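Local coordinates for F-BAR domain only protein 1 (PDB 5JP2), which may act at an early step of clathrin-mediated endocytosis, its mu homology domain binding a peptide of the endocytic protein Eps15, at residues A108-L111 with H112-E116. Sequence-based numbering, arbitrary orientation.
Sequences ALTL and HLQRE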
ATOM      1  N   ALA B 108       6.010  -4.940  28.485  1.00 34.23           N
ATOM      2  CA  ALA B 108       4.890  -4.230  27.877  1.00 37.51           C
ATOM      3  C   ALA B 108       4.197  -5.089  26.825  1.00 29.34           C
ATOM      4  O   ALA B 108       2.970  -5.176  26.791  1.00 38.21           O
ATOM      5  CB  ALA B 108       5.367  -2.915  27.267  1.00 37.70           C
ATOM      6  N   LEU B 109       4.975  -5.746  25.965  1.00 31.92           N
ATOM      7  CA  LEU B 109       4.393  -6.628  24.956  1.00 31.77           C
ATOM      8  C   LEU B 109       3.531  -7.709  25.592  1.00 28.30           C
ATOM      9  O   LEU B 109       2.426  -7.986  25.115  1.00 33.13           O
ATOM     10  CB  LEU B 109       5.488  -7.263  24.104  1.00 29.60           C
ATOM     11  CG  LEU B 109       4.953  -8.209  23.033  1.00 27.73           C
ATOM     12  CD1 LEU B 109       4.050  -7.449  22.081  1.00 32.79           C
ATOM     13  CD2 LEU B 109       6.058  -8.922  22.290  1.00 20.66           C
ATOM     14  N   THR B 110       4.020  -8.333  26.665  1.00 29.15           N
ATOM     15  CA  THR B 110       3.234  -9.345  27.370  1.00 25.50           C
ATOM     16  C   THR B 110       1.907  -8.786  27.845  1.00 34.00           C
ATOM     17  O   THR B 110       0.855  -9.398  27.640  1.00 39.82           O
ATOM     18  CB  THR B 110       4.016  -9.900  28.556  1.00 34.21           C
ATOM     19  OG1 THR B 110       5.259 -10.431  28.101  1.00 37.13           O
ATOM     20  CG2 THR B 110       3.237 -10.978  29.242  1.00 40.76           C
ATOM     21  N   LEU B 111       1.943  -7.644  28.531  1.00 39.41           N
ATOM     22  CA  LEU B 111       0.710  -7.032  29.006  1.00 34.39           C
ATOM     23  C   LEU B 111      -0.205  -6.690  27.846  1.00 43.12           C
ATOM     24  O   LEU B 111      -1.427  -6.847  27.939  1.00 48.16           O
ATOM     25  CB  LEU B 111       1.022  -5.779  29.816  1.00 36.85           C
ATOM     26  CG  LEU B 111       1.664  -6.039  31.171  1.00 43.29           C
ATOM     27  CD1 LEU B 111       2.013  -4.751  31.851  1.00 43.30           C
ATOM     28  CD2 LEU B 111       0.711  -6.829  32.021  1.00 59.16           C
ATOM     29  N   HIS B 112       0.372  -6.232  26.739  1.00 33.81           N
ATOM     30  CA  HIS B 112      -0.441  -5.822  25.601  1.00 33.29           C
ATOM     31  C   HIS B 112      -1.191  -6.999  25.005  1.00 38.24           C
ATOM     32  O   HIS B 112      -2.371  -6.883  24.668  1.00 41.55           O
ATOM     33  CB  HIS B 112       0.434  -5.146  24.552  1.00 38.79           C
ATOM     34  CG  HIS B 112      -0.314  -4.732  23.333  1.00 38.81           C
ATOM     35  ND1 HIS B 112      -0.889  -3.492  23.203  1.00 41.00           N
ATOM     36  CD2 HIS B 112      -0.613  -5.406  22.201  1.00 49.24           C
ATOM     37  CE1 HIS B 112      -1.500  -3.413  22.039  1.00 30.73           C
ATOM     38  NE2 HIS B 112      -1.349  -4.560  21.412  1.00 41.49           N
ATOM     39  N   LEU B 113      -0.522  -8.137  24.854  1.00 38.45           N
ATOM     40  CA  LEU B 113      -1.208  -9.300  24.316  1.00 37.30           C
ATOM     41  C   LEU B 113      -2.213  -9.856  25.310  1.00 36.29           C
ATOM     42  O   LEU B 113      -3.285 -10.309  24.905  1.00 45.10           O
ATOM     43  CB  LEU B 113      -0.195 -10.362  23.901  1.00 29.99           C
ATOM     44  CG  LEU B 113       0.796  -9.905  22.840  1.00 31.00           C
ATOM     45  CD1 LEU B 113       1.918 -10.903  22.695  1.00 32.46           C
ATOM     46  CD2 LEU B 113       0.114  -9.654  21.516  1.00 26.49           C
ATOM     47  N   GLN B 114      -1.891  -9.831  26.608  1.00 56.03           N
ATOM     48  CA  GLN B 114      -2.846 -10.276  27.619  1.00 45.49           C
ATOM     49  C   GLN B 114      -4.144  -9.507  27.500  1.00 46.14           C
ATOM     50  O   GLN B 114      -5.226 -10.085  27.600  1.00 48.16           O
ATOM     51  CB  GLN B 114      -2.279 -10.096  29.025  1.00 62.30           C
ATOM     52  CG  GLN B 114      -1.222 -11.083  29.437  1.00 66.03           C
ATOM     53  CD  GLN B 114      -0.721 -10.821  30.847  1.00 66.84           C
ATOM     54  OE1 GLN B 114       0.413 -11.147  31.189  1.00 58.71           O
ATOM     55  NE2 GLN B 114      -1.575 -10.230  31.675  1.00 84.54           N
ATOM     56  N   ARG B 115      -4.054  -8.200  27.276  1.00 52.23           N
ATOM     57  CA  ARG B 115      -5.262  -7.409  27.118  1.00 57.98           C
ATOM     58  C   ARG B 115      -5.978  -7.807  25.842  1.00 53.78           C
ATOM     59  O   ARG B 115      -7.192  -8.021  25.840  1.00 66.78           O
ATOM     60  CB  ARG B 115      -4.932  -5.920  27.105  1.00 47.45           C
ATOM     61  CG  ARG B 115      -6.149  -5.038  26.933  1.00 69.13           C
ATOM     62  CD  ARG B 115      -5.794  -3.561  27.042  1.00 90.28           C
ATOM     63  NE  ARG B 115      -6.907  -2.681  26.684  1.00 92.20           N
ATOM     64  CZ  ARG B 115      -7.129  -2.210  25.459  1.00 93.84           C
ATOM     65  NH1 ARG B 115      -8.165  -1.419  25.224  1.00 89.77           N
ATOM     66  NH2 ARG B 115      -6.322  -2.542  24.463  1.00 82.59           N
ATOM     67  N   GLU B 116      -5.228  -7.947  24.753  1.00 53.15           N
ATOM     68  CA  GLU B 116      -5.836  -8.333  23.489  1.00 49.49           C
ATOM     69  C   GLU B 116      -6.555  -9.661  23.623  1.00 53.15           C
ATOM     70  O   GLU B 116      -7.690  -9.817  23.167  1.00 61.36           O
ATOM     71  CB  GLU B 116      -4.769  -8.396  22.406  1.00 56.14           C
ATOM     72  CG  GLU B 116      -4.211  -7.047  22.014  1.00 59.32           C
ATOM     73  CD  GLU B 116      -5.221  -6.175  21.303  1.00 50.87           C
ATOM     74  OE1 GLU B 116      -6.254  -6.702  20.854  1.00 71.39           O
ATOM     75  OE2 GLU B 116      -4.976  -4.960  21.178  1.00 68.09           O
TER
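L109 and L113, one turn apart, make the tight side of this helical stretch: L109 CG lies 4.1 Å from L113 CD1, and L109 CD1 also reaches L113 CG. The two side chains slant across each other. Both rest on F59 of helix 55-61, and L113 goes on to Y126 and V128 of strand 125-137. Four i to i+4 backbone bonds tie the turns, from H112 N to A108 O (2.8 Å) through to R115 N on L111 O (3.0 Å). This is the regular alpha-helix 106-119 of the mu homology domain, laid with one side against the long strand 125-137. T110 and Q114 sit at the border, against F59 and T60. Q114 lies extended back along the preceding turn, its CG anti to the carbonyl carbon (chi1 -74°), which sets CG 3.2 Å from T110 O; OE1 comes 3.4 Å from the methyl T110 CG2 and NE2 4.1 Å from L111 CD2. With Q114 trimmed to an alanine, those two methyls would probably be left without the amide's contacts. T110 OG1 is hydrogen-bonded to M106 O, one turn earlier. The open side belongs to L111 and R115, the arginine chain extended from CG to NE and leading away from the preceding turn.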